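Local coordinates for protein Blo t 1 allergen (Blomia tropicalis, PDB 5JT8) that is a mite allergen of the papain-like cysteine protease family that probably cleaves proteins once its propeptide is removed, at residues M241-I244 with Q245-P249; Q115-W119 with R120-R124; Q55-W58 with V59-N63; Y314-R317 with G318-S321. All coordinates share one frame; numbering follows the deposited sequence.

Contact 1 (M241-I244 with Q245-P249); sequences MYTI and QQHGP
The last turns of helix 237-247 run through Y242 and Q246, whose side chains meet one turn apart. CG of Q246 lies over one face of the Y242 ring, and Q246 CG is 3.3 Å from Y242 CZ. The Y242 ring stands with CG anti to its own backbone N (chi1 -166°), which brings it alongside the following turn. The Q246 chain is bent at chi2, and its amide plane is turned 36° from the ring. The extended chain of Q245 brings NE2 to 3.7 Å from CD1 of Y242, with amide and ring nearly perpendicular.

The backbone carries regular i to i+4 bonds. Q246 N donates to Y242 O at 2.8 Å, and H247 N donates to T243 O at 2.7 Å. The bond from G248 N to I244 O, 3.0 Å, is bent and weak. That oxygen also accepts from W119 NE1. On the buried side, I244 packs on L285 and W288 of strand 281-291. The CA of I244 also makes a CH...O contact to G248 O at 3.3 Å. A positive-phi glycine such as G248, just past the last helical residue, is a common helix C-terminal stop; here strand 250-254 follows.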
loop_
_atom_site.group_PDB
_atom_site.type_symbol
_atom_site.label_atom_id
_atom_site.label_comp_id
_atom_site.label_asym_id
_atom_site.label_seq_id
_atom_site.Cartn_x
_atom_site.Cartn_y
_atom_site.Cartn_z
ATOM N N MET A 241 -7.241 14.408 -5.838
ATOM C CA MET A 241 -6.153 15.397 -5.799
ATOM C C MET A 241 -6.437 16.502 -4.794
ATOM O O MET A 241 -5.565 16.907 -4.019
ATOM C CB MET A 241 -5.911 16.042 -7.184
ATOM C CG MET A 241 -5.437 15.073 -8.272
ATOM S SD MET A 241 -5.798 15.645 -9.968
ATOM C CE MET A 241 -4.676 17.003 -10.095
ATOM N N TYR A 242 -7.652 17.022 -4.826
ATOM C CA TYR A 242 -8.023 18.008 -3.829
ATOM C C TYR A 242 -7.959 17.472 -2.380
ATOM O O TYR A 242 -7.502 18.172 -1.462
ATOM C CB TYR A 242 -9.417 18.534 -4.107
ATOM C CG TYR A 242 -9.647 19.763 -3.301
ATOM C CD1 TYR A 242 -9.010 20.954 -3.635
ATOM C CD2 TYR A 242 -10.429 19.724 -2.156
ATOM C CE1 TYR A 242 -9.181 22.087 -2.867
ATOM C CE2 TYR A 242 -10.617 20.843 -1.389
ATOM C CZ TYR A 242 -10.000 22.024 -1.750
ATOM O OH TYR A 242 -10.192 23.145 -0.981
ATOM N N THR A 243 -8.451 16.250 -2.178
ATOM C CA THR A 243 -8.377 15.604 -0.858
ATOM C C THR A 243 -6.928 15.497 -0.394
ATOM O O THR A 243 -6.607 15.805 0.753
ATOM C CB THR A 243 -9.034 14.214 -0.894
ATOM O OG1 THR A 243 -10.427 14.372 -1.203
ATOM C CG2 THR A 243 -8.849 13.456 0.453
ATOM N N ILE A 244 -6.048 15.106 -1.311
ATOM C CA ILE A 244 -4.626 14.988 -1.010
ATOM C C ILE A 244 -4.049 16.339 -0.640
ATOM O O ILE A 244 -3.277 16.454 0.313
ATOM C CB ILE A 244 -3.861 14.395 -2.197
ATOM C CG1 ILE A 244 -4.190 12.902 -2.321
ATOM C CG2 ILE A 244 -2.349 14.625 -2.044
ATOM C CD1 ILE A 244 -3.748 12.290 -3.656
ATOM N N GLN A 245 -4.433 17.365 -1.393
ATOM C CA GLN A 245 -3.975 18.715 -1.112
ATOM C C GLN A 245 -4.454 19.227 0.261
ATOM O O GLN A 245 -3.668 19.827 1.000
ATOM C CB GLN A 245 -4.436 19.683 -2.205
ATOM C CG GLN A 245 -3.858 21.090 -2.027
ATOM C CD GLN A 245 -4.268 22.082 -3.123
ATOM O OE1 GLN A 245 -3.446 22.856 -3.604
ATOM N NE2 GLN A 245 -5.539 22.081 -3.482
ATOM N N GLN A 246 -5.729 18.998 0.594
ATOM C CA GLN A 246 -6.295 19.557 1.820
ATOM C C GLN A 246 -6.196 18.653 3.054
ATOM O O GLN A 246 -6.221 19.148 4.192
ATOM C CB GLN A 246 -7.767 19.935 1.616
ATOM C CG GLN A 246 -8.014 21.159 0.731
ATOM C CD GLN A 246 -6.861 22.172 0.700
ATOM O OE1 GLN A 246 -6.284 22.426 -0.358
ATOM N NE2 GLN A 246 -6.541 22.771 1.853
ATOM N N HIS A 247 -6.108 17.344 2.861
ATOM C CA HIS A 247 -6.066 16.464 4.035
ATOM C C HIS A 247 -4.789 15.626 4.157
ATOM O O HIS A 247 -4.651 14.866 5.108
ATOM C CB HIS A 247 -7.303 15.558 4.042
ATOM C CG HIS A 247 -8.588 16.322 4.048
ATOM N ND1 HIS A 247 -9.064 16.958 5.171
ATOM C CD2 HIS A 247 -9.476 16.590 3.058
ATOM C CE1 HIS A 247 -10.200 17.569 4.881
ATOM N NE2 HIS A 247 -10.474 17.360 3.606
ATOM N N GLY A 248 -3.849 15.784 3.220
ATOM C CA GLY A 248 -2.611 15.015 3.273
ATOM C C GLY A 248 -2.641 13.723 2.463
ATOM O O GLY A 248 -3.604 13.460 1.730
ATOM N N PRO A 249 -1.565 12.920 2.560
ATOM C CA PRO A 249 -1.508 11.628 1.870
ATOM C C PRO A 249 -2.707 10.757 2.220
ATOM O O PRO A 249 -3.213 10.825 3.353
ATOM C CB PRO A 249 -0.205 11.018 2.383
ATOM C CG PRO A 249 0.679 12.236 2.591
ATOM C CD PRO A 249 -0.267 13.285 3.152
#

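Contact 2 (Q115-W119 with R120-R124)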
loop_
_atom_site.group_PDB
_atom_site.type_symbol
_atom_site.label_atom_id
_atom_site.label_comp_id
_atom_site.label_asym_id
_atom_site.label_seq_id
_atom_site.Cartn_x
_atom_site.Cartn_y
_atom_site.Cartn_z
ATOM N N GLN A 115 -0.636 21.808 -11.252
ATOM C CA GLN A 115 -0.294 20.716 -12.156
ATOM C C GLN A 115 0.509 19.646 -11.420
ATOM O O GLN A 115 0.326 18.457 -11.665
ATOM C CB GLN A 115 0.497 21.233 -13.374
ATOM C CG GLN A 115 0.837 20.126 -14.387
ATOM C CD GLN A 115 1.394 20.647 -15.716
ATOM O OE1 GLN A 115 2.440 21.297 -15.755
ATOM N NE2 GLN A 115 0.701 20.338 -16.812
ATOM N N ASN A 116 1.398 20.067 -10.524
ATOM C CA ASN A 116 2.208 19.122 -9.745
ATOM C C ASN A 116 2.053 19.351 -8.261
ATOM O O ASN A 116 1.996 20.486 -7.798
ATOM C CB ASN A 116 3.700 19.228 -10.102
ATOM C CG ASN A 116 3.966 19.019 -11.574
ATOM O OD1 ASN A 116 3.920 17.895 -12.077
ATOM N ND2 ASN A 116 4.257 20.102 -12.276
ATOM N N PHE A 117 2.009 18.267 -7.509
ATOM C CA PHE A 117 1.928 18.340 -6.062
ATOM C C PHE A 117 2.575 17.065 -5.518
ATOM O O PHE A 117 2.226 15.969 -5.926
ATOM C CB PHE A 117 0.471 18.480 -5.603
ATOM C CG PHE A 117 0.316 18.811 -4.142
ATOM C CD1 PHE A 117 0.370 17.815 -3.177
ATOM C CD2 PHE A 117 0.107 20.121 -3.733
ATOM C CE1 PHE A 117 0.225 18.121 -1.827
ATOM C CE2 PHE A 117 -0.036 20.434 -2.388
ATOM C CZ PHE A 117 0.020 19.432 -1.435
ATOM N N ASP A 118 3.530 17.217 -4.613
ATOM C CA ASP A 118 4.290 16.081 -4.105
ATOM C C ASP A 118 4.566 16.292 -2.612
ATOM O O ASP A 118 5.416 17.099 -2.253
ATOM C CB ASP A 118 5.602 15.934 -4.904
ATOM C CG ASP A 118 6.338 14.627 -4.622
ATOM O OD1 ASP A 118 5.994 13.936 -3.646
ATOM O OD2 ASP A 118 7.264 14.293 -5.382
ATOM N N TRP A 119 3.851 15.582 -1.740
ATOM C CA TRP A 119 4.101 15.722 -0.305
ATOM C C TRP A 119 5.551 15.388 0.078
ATOM O O TRP A 119 6.053 15.894 1.083
ATOM C CB TRP A 119 3.137 14.855 0.509
ATOM C CG TRP A 119 1.822 15.501 0.736
ATOM C CD1 TRP A 119 0.604 15.085 0.251
ATOM C CD2 TRP A 119 1.564 16.687 1.501
ATOM N NE1 TRP A 119 -0.386 15.940 0.671
ATOM C CE2 TRP A 119 0.173 16.931 1.437
ATOM C CE3 TRP A 119 2.377 17.580 2.217
ATOM C CZ2 TRP A 119 -0.430 18.015 2.075
ATOM C CZ3 TRP A 119 1.783 18.665 2.844
ATOM C CH2 TRP A 119 0.388 18.880 2.764
ATOM N N ARG A 120 6.238 14.574 -0.725
ATOM C CA ARG A 120 7.656 14.282 -0.456
ATOM C C ARG A 120 8.530 15.541 -0.475
ATOM O O ARG A 120 9.626 15.561 0.092
ATOM C CB ARG A 120 8.222 13.295 -1.473
ATOM C CG ARG A 120 7.574 11.920 -1.501
ATOM C CD ARG A 120 8.183 11.075 -2.625
ATOM N NE ARG A 120 7.936 11.678 -3.933
ATOM C CZ ARG A 120 8.282 11.135 -5.097
ATOM N NH1 ARG A 120 8.898 9.960 -5.124
ATOM N NH2 ARG A 120 8.005 11.767 -6.241
ATOM N N GLN A 121 8.050 16.583 -1.147
ATOM C CA GLN A 121 8.808 17.819 -1.260
ATOM C C GLN A 121 8.283 18.884 -0.325
ATOM O O GLN A 121 8.975 19.854 -0.052
ATOM C CB GLN A 121 8.791 18.342 -2.703
ATOM C CG GLN A 121 9.811 17.648 -3.595
ATOM C CD GLN A 121 9.613 17.943 -5.061
ATOM O OE1 GLN A 121 9.581 19.102 -5.474
ATOM N NE2 GLN A 121 9.485 16.894 -5.864
ATOM N N LYS A 122 7.060 18.710 0.164
ATOM C CA LYS A 122 6.456 19.711 1.041
ATOM C C LYS A 122 6.694 19.373 2.515
ATOM O O LYS A 122 6.459 20.187 3.415
ATOM C CB LYS A 122 4.950 19.828 0.765
ATOM C CG LYS A 122 4.586 19.890 -0.711
ATOM C CD LYS A 122 3.310 20.677 -0.938
ATOM C CE LYS A 122 3.555 22.176 -0.766
ATOM N NZ LYS A 122 2.341 22.995 -1.067
ATOM N N ALA A 123 7.165 18.159 2.754
ATOM C CA ALA A 123 7.279 17.647 4.098
ATOM C C ALA A 123 8.320 16.555 4.087
ATOM O O ALA A 123 8.610 15.969 3.037
ATOM C CB ALA A 123 5.925 17.111 4.595
ATOM N N ARG A 124 8.909 16.299 5.246
ATOM C CA ARG A 124 9.854 15.209 5.348
ATOM C C ARG A 124 9.017 14.010 5.702
ATOM O O ARG A 124 8.624 13.860 6.843
ATOM C CB ARG A 124 10.937 15.477 6.402
ATOM C CG ARG A 124 12.352 15.545 5.820
ATOM C CD ARG A 124 13.449 15.545 6.896
ATOM N NE ARG A 124 13.015 16.168 8.144
ATOM C CZ ARG A 124 13.033 15.560 9.329
ATOM N NH1 ARG A 124 13.477 14.312 9.429
ATOM N NH2 ARG A 124 12.612 16.201 10.418
#
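D118 and R120 form the tight part of this contact. R120 grips the D118 carboxylate side-on in a salt bridge. NE donates to D118 OD1 at 3.0 Å, and NH2 donates to D118 OD2 at 2.8 Å. NE also donates to OD2, at a poorer angle, so it is shared between both oxygens. The carboxylate lies at the edge of the guanidinium, near its plane, and the two planes are 34° apart. The R120 chain bends at chi3 (-62°), which folds the guanidinium back onto the aspartate two residues earlier. OD1 has a second donor, R120 N at 3.0 Å, which comes from above the carboxylate plane. Three nitrogen donors therefore fix the rotation of the D118 carboxylate. R120 is itself held from outside, by Y314 OH on NH2 and by a cation-pi contact with Y312.

The bond from R120 N to OD1 is a capping bond, and D118 is the N-cap of the short, weakly bonded helix 119-122. This helix follows strand 117-118 near the start of the papain-like domain. Its first turn is closed by Q121 N donating to D118 O at 2.9 Å. The later bonds, from K122 N and A123 N to W119 O, are weak.

The other side is looser and more exposed. K122 lays its aliphatic chain across the F117 ring at about a right angle. CD sits over one ring face, 4.0 Å from the centroid, in a CH-pi contact. Its CB approaches W119 CE3 obliquely at 3.7 Å. Q121 is also exposed. The indole of W119 packs on P249 and I152.

Contact 3 (Q55-W58 with V59-N63)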
loop_
_atom_site.group_PDB
_atom_site.type_symbol
_atom_site.label_atom_id
_atom_site.label_comp_id
_atom_site.label_asym_id
_atom_site.label_seq_id
_atom_site.Cartn_x
_atom_site.Cartn_y
_atom_site.Cartn_z
ATOM N N GLN A 55 8.381 -15.679 -13.872
ATOM C CA GLN A 55 8.346 -14.275 -13.453
ATOM C C GLN A 55 9.546 -13.558 -14.044
ATOM O O GLN A 55 9.429 -12.425 -14.498
ATOM C CB GLN A 55 8.336 -14.115 -11.925
ATOM C CG GLN A 55 6.954 -14.141 -11.282
ATOM C CD GLN A 55 6.066 -12.974 -11.710
ATOM O OE1 GLN A 55 6.211 -11.847 -11.226
ATOM N NE2 GLN A 55 5.132 -13.247 -12.613
ATOM N N LEU A 56 10.700 -14.223 -14.043
ATOM C CA LEU A 56 11.888 -13.666 -14.682
ATOM C C LEU A 56 11.660 -13.556 -16.177
ATOM O O LEU A 56 12.104 -12.603 -16.821
ATOM C CB LEU A 56 13.123 -14.521 -14.410
ATOM C CG LEU A 56 14.381 -13.950 -15.074
ATOM C CD1 LEU A 56 14.724 -12.583 -14.499
ATOM C CD2 LEU A 56 15.548 -14.891 -14.938
ATOM N N LYS A 57 10.961 -14.545 -16.723
ATOM C CA LYS A 57 10.579 -14.518 -18.126
ATOM C C LYS A 57 9.714 -13.285 -18.425
ATOM O O LYS A 57 9.973 -12.551 -19.382
ATOM C CB LYS A 57 9.838 -15.801 -18.498
ATOM C CG LYS A 57 9.585 -15.968 -19.977
ATOM C CD LYS A 57 8.775 -17.227 -20.251
ATOM C CE LYS A 57 8.682 -17.528 -21.738
ATOM N NZ LYS A 57 8.032 -18.848 -21.973
ATOM N N TRP A 58 8.698 -13.051 -17.597
ATOM C CA TRP A 58 7.822 -11.892 -17.784
ATOM C C TRP A 58 8.596 -10.577 -17.692
ATOM O O TRP A 58 8.302 -9.629 -18.418
ATOM C CB TRP A 58 6.680 -11.884 -16.760
ATOM C CG TRP A 58 5.656 -10.825 -17.060
ATOM C CD1 TRP A 58 4.489 -10.986 -17.758
ATOM C CD2 TRP A 58 5.717 -9.438 -16.701
ATOM N NE1 TRP A 58 3.820 -9.789 -17.848
ATOM C CE2 TRP A 58 4.552 -8.823 -17.208
ATOM C CE3 TRP A 58 6.639 -8.659 -15.994
ATOM C CZ2 TRP A 58 4.289 -7.466 -17.033
ATOM C CZ3 TRP A 58 6.378 -7.317 -15.821
ATOM C CH2 TRP A 58 5.210 -6.732 -16.339
ATOM N N VAL A 59 9.576 -10.527 -16.791
ATOM C CA VAL A 59 10.364 -9.320 -16.566
ATOM C C VAL A 59 11.210 -8.970 -17.786
ATOM O O VAL A 59 11.152 -7.850 -18.284
ATOM C CB VAL A 59 11.289 -9.460 -15.331
ATOM C CG1 VAL A 59 12.304 -8.323 -15.283
ATOM C CG2 VAL A 59 10.471 -9.491 -14.049
ATOM N N GLU A 60 11.986 -9.928 -18.276
ATOM C CA GLU A 60 12.882 -9.646 -19.390
ATOM C C GLU A 60 12.117 -9.275 -20.665
ATOM O O GLU A 60 12.561 -8.421 -21.437
ATOM C CB GLU A 60 13.806 -10.839 -19.654
ATOM C CG GLU A 60 14.981 -10.531 -20.591
ATOM C CD GLU A 60 15.475 -9.086 -20.497
ATOM O OE1 GLU A 60 15.868 -8.643 -19.392
ATOM O OE2 GLU A 60 15.472 -8.390 -21.536
ATOM N N GLU A 61 10.962 -9.895 -20.878
ATOM C CA GLU A 61 10.180 -9.610 -22.076
ATOM C C GLU A 61 9.479 -8.260 -22.006
ATOM O O GLU A 61 9.110 -7.700 -23.038
ATOM C CB GLU A 61 9.151 -10.713 -22.327
ATOM C CG GLU A 61 9.759 -12.048 -22.734
ATOM C CD GLU A 61 8.705 -13.112 -22.985
ATOM O OE1 GLU A 61 7.840 -12.908 -23.866
ATOM O OE2 GLU A 61 8.740 -14.153 -22.301
ATOM N N HIS A 62 9.304 -7.732 -20.797
ATOM C CA HIS A 62 8.556 -6.490 -20.623
ATOM C C HIS A 62 9.437 -5.301 -20.248
ATOM O O HIS A 62 9.031 -4.152 -20.415
ATOM C CB HIS A 62 7.461 -6.672 -19.562
ATOM C CG HIS A 62 6.306 -7.510 -20.022
ATOM N ND1 HIS A 62 6.360 -8.888 -20.071
ATOM C CD2 HIS A 62 5.075 -7.165 -20.467
ATOM C CE1 HIS A 62 5.208 -9.355 -20.522
ATOM N NE2 HIS A 62 4.411 -8.330 -20.769
ATOM N N ASN A 63 10.637 -5.567 -19.741
ATOM C CA ASN A 63 11.509 -4.493 -19.268
ATOM C C ASN A 63 11.834 -3.502 -20.371
ATOM O O ASN A 63 12.331 -3.883 -21.427
ATOM C CB ASN A 63 12.809 -5.056 -18.691
ATOM C CG ASN A 63 13.679 -3.984 -18.057
ATOM O OD1 ASN A 63 13.181 -2.994 -17.509
ATOM N ND2 ASN A 63 14.989 -4.181 -18.119
#
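The indole of W58 and the imidazole of H62 lie face on face, one helical turn apart. They form an offset stack. The five-membered ring of W58 and the H62 ring have centroids 3.6 Å apart and planes tilted by 13°. Over one face of W58, H62 CE1 comes to 3.0 Å from W58 NE1. H62 CB sits above the six-membered ring, 3.9 Å from its centroid, in a CH-pi contact. Y260 and Y70 meet W58 in edge-to-face contacts, and Y260 also meets the H62 ring nearly at right angles.

The imidazole is also tied to the backbone. H62 ND1 donates to W58 O at 2.7 Å, in the carbonyl plane and on a lone pair, though the bond is bent and W58 O sits somewhat out of the imidazole plane. This bond and the stack together fix the ring's rotation. CG of W58 is anti to its backbone N (chi1 -171°), which sends the indole along the helix to where H62 can lie on it. H62 N to the same W58 O is only a weak bond.

On the outer side, K57 and E61 run side by side. E61 OE2 touches K57 CG at 3.1 Å, but the charged atoms K57 NZ and E61 OE2 stay 4.8 Å apart. V59 packs on I72 at the buried side. An i to i+4 aromatic pair lies in the long helix 42-62 of the I29 propeptide inhibitor domain, facing helix 259-262 of the protease.

Contact 4 (Y314-R317 with G318-S321). With NO3 (nitrate ion), chain J.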
loop_
_atom_site.group_PDB
_atom_site.type_symbol
_atom_site.label_atom_id
_atom_site.label_comp_id
_atom_site.label_asym_id
_atom_site.label_seq_id
_atom_site.Cartn_x
_atom_site.Cartn_y
_atom_site.Cartn_z
ATOM N N TYR A 314 4.907 5.228 -10.120
ATOM C CA TYR A 314 4.146 6.211 -10.860
ATOM C C TYR A 314 3.127 5.537 -11.770
ATOM O O TYR A 314 3.489 4.750 -12.646
ATOM C CB TYR A 314 5.089 7.117 -11.652
ATOM C CG TYR A 314 6.135 7.783 -10.775
ATOM C CD1 TYR A 314 5.815 8.888 -9.998
ATOM C CD2 TYR A 314 7.435 7.284 -10.698
ATOM C CE1 TYR A 314 6.755 9.493 -9.191
ATOM C CE2 TYR A 314 8.388 7.885 -9.894
ATOM C CZ TYR A 314 8.039 8.996 -9.145
ATOM O OH TYR A 314 8.972 9.602 -8.338
ATOM N N VAL A 315 1.850 5.837 -11.547
ATOM C CA VAL A 315 0.792 5.281 -12.382
ATOM C C VAL A 315 -0.018 6.385 -13.040
ATOM O O VAL A 315 -0.419 7.338 -12.384
ATOM C CB VAL A 315 -0.190 4.371 -11.573
ATOM C CG1 VAL A 315 -1.334 3.871 -12.479
ATOM C CG2 VAL A 315 0.537 3.207 -10.967
ATOM N N GLU A 316 -0.283 6.225 -14.330
ATOM C CA GLU A 316 -1.062 7.190 -15.088
ATOM C C GLU A 316 -2.435 7.480 -14.453
ATOM O O GLU A 316 -3.122 6.568 -13.997
ATOM C CB GLU A 316 -1.231 6.676 -16.518
ATOM C CG GLU A 316 -2.107 7.494 -17.412
ATOM C CD GLU A 316 -2.236 6.871 -18.809
ATOM O OE1 GLU A 316 -2.742 5.719 -18.932
ATOM O OE2 GLU A 316 -1.814 7.540 -19.775
ATOM N N ARG A 317 -2.808 8.757 -14.418
ATOM C CA ARG A 317 -4.134 9.176 -13.962
ATOM C C ARG A 317 -5.168 9.065 -15.083
ATOM O O ARG A 317 -4.840 8.690 -16.212
ATOM C CB ARG A 317 -4.105 10.623 -13.466
ATOM C CG ARG A 317 -3.058 10.927 -12.421
ATOM C CD ARG A 317 -3.459 12.148 -11.561
ATOM N NE ARG A 317 -3.794 13.342 -12.345
ATOM C CZ ARG A 317 -2.894 14.232 -12.754
ATOM N NH1 ARG A 317 -1.614 14.055 -12.470
ATOM N NH2 ARG A 317 -3.273 15.290 -13.459
ATOM N N GLY A 318 -6.419 9.381 -14.758
ATOM C CA GLY A 318 -7.438 9.581 -15.781
ATOM C C GLY A 318 -8.248 8.360 -16.181
ATOM O O GLY A 318 -9.135 8.456 -17.031
ATOM N N HIS A 319 -7.972 7.213 -15.570
ATOM C CA HIS A 319 -8.605 5.977 -16.025
ATOM C C HIS A 319 -8.938 4.980 -14.930
ATOM O O HIS A 319 -9.211 3.811 -15.243
ATOM C CB HIS A 319 -7.712 5.269 -17.044
ATOM C CG HIS A 319 -7.386 6.104 -18.236
ATOM N ND1 HIS A 319 -8.269 6.284 -19.277
ATOM C CD2 HIS A 319 -6.292 6.840 -18.538
ATOM C CE1 HIS A 319 -7.727 7.083 -20.178
ATOM N NE2 HIS A 319 -6.522 7.426 -19.759
ATOM N N ASN A 320 -8.929 5.428 -13.680
ATOM C CA ASN A 320 -9.090 4.526 -12.544
ATOM C C ASN A 320 -8.230 3.301 -12.747
ATOM O O ASN A 320 -8.685 2.173 -12.581
ATOM C CB ASN A 320 -10.562 4.104 -12.347
ATOM C CG ASN A 320 -10.761 3.290 -11.065
ATOM O OD1 ASN A 320 -9.917 3.330 -10.156
ATOM N ND2 ASN A 320 -11.855 2.528 -11.001
ATOM N N SER A 321 -7.001 3.535 -13.184
ATOM C CA SER A 321 -6.081 2.456 -13.472
ATOM C C SER A 321 -5.886 1.594 -12.223
ATOM O O SER A 321 -5.648 2.117 -11.130
ATOM C CB SER A 321 -4.744 3.019 -13.966
ATOM O OG SER A 321 -3.818 1.978 -14.167
HETATM N N NO3 J . -11.119 4.679 -19.864
HETATM O O1 NO3 J . -10.598 4.921 -20.993
HETATM O O2 NO3 J . -11.959 3.741 -19.751
HETATM O O3 NO3 J . -10.799 5.369 -18.850
HETATM O O HOH W 1 -5.983 6.106 -13.914
#
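One ordered water, rather than a direct hydrogen bond, joins E316 to H319 and S321. The water donates to E316 O at 2.9 Å. It accepts from H319 N at 2.8 Å and from S321 N at 2.9 Å. The chain leaves strand 312-316 and turns through G318 and N320, both with positive phi, and three backbone groups face one water.

The H319 side chain folds back over the turn. H319 CD2 lies 3.3 Å from R317 O and 3.7 Å from E316 OE1, both approaching obliquely. The carboxylate and imidazole planes are 51° apart. E316 has CG anti to its backbone N (chi1 175°), and its extended chain carries the carboxylate up to H319. There OE1 is hydrogen-bonded to Y274 OH, and the Y274 ring stacks on H319. At the other ring atom next to CG, H319 ND1 donates to O3 of a nitrate ion at 2.7 Å. The nitrate lies at the ring edge, near its plane, and is also bonded by N275 ND2. It probably comes from the crystallisation liquor.

Deeper in, V315 CG1 packs against S321 OG at 3.6 Å, and that hydroxyl is hydrogen-bonded to V272 O. The bond to nitrate needs a proton on H319 ND1; the anion and the nearby carboxylate would probably favour a positively charged ring, though this is not decided.

How the contacts relate
Contacts 1, 2 and 4 lie in the papain-like protease region, and contact 3 lies in the propeptide. Contacts 1 and 2 touch directly: W119 NE1 to I244 O is a probable hydrogen bond of 3.0 Å, tying the short helix 119-122 to the end of helix 237-247. Contact 2 meets contact 4 through R120 NH2 and Y314 OH, 3.2 Å apart, and both reach the same mixed sheet. Contacts 1 and 4 meet more lightly, with M241 SD 3.9 Å from R317 NE. Contact 3 stands apart, its nearest atoms about 12 Å from contact 4 and about 25 Å from contact 1. The nitrate belongs to contact 4 alone.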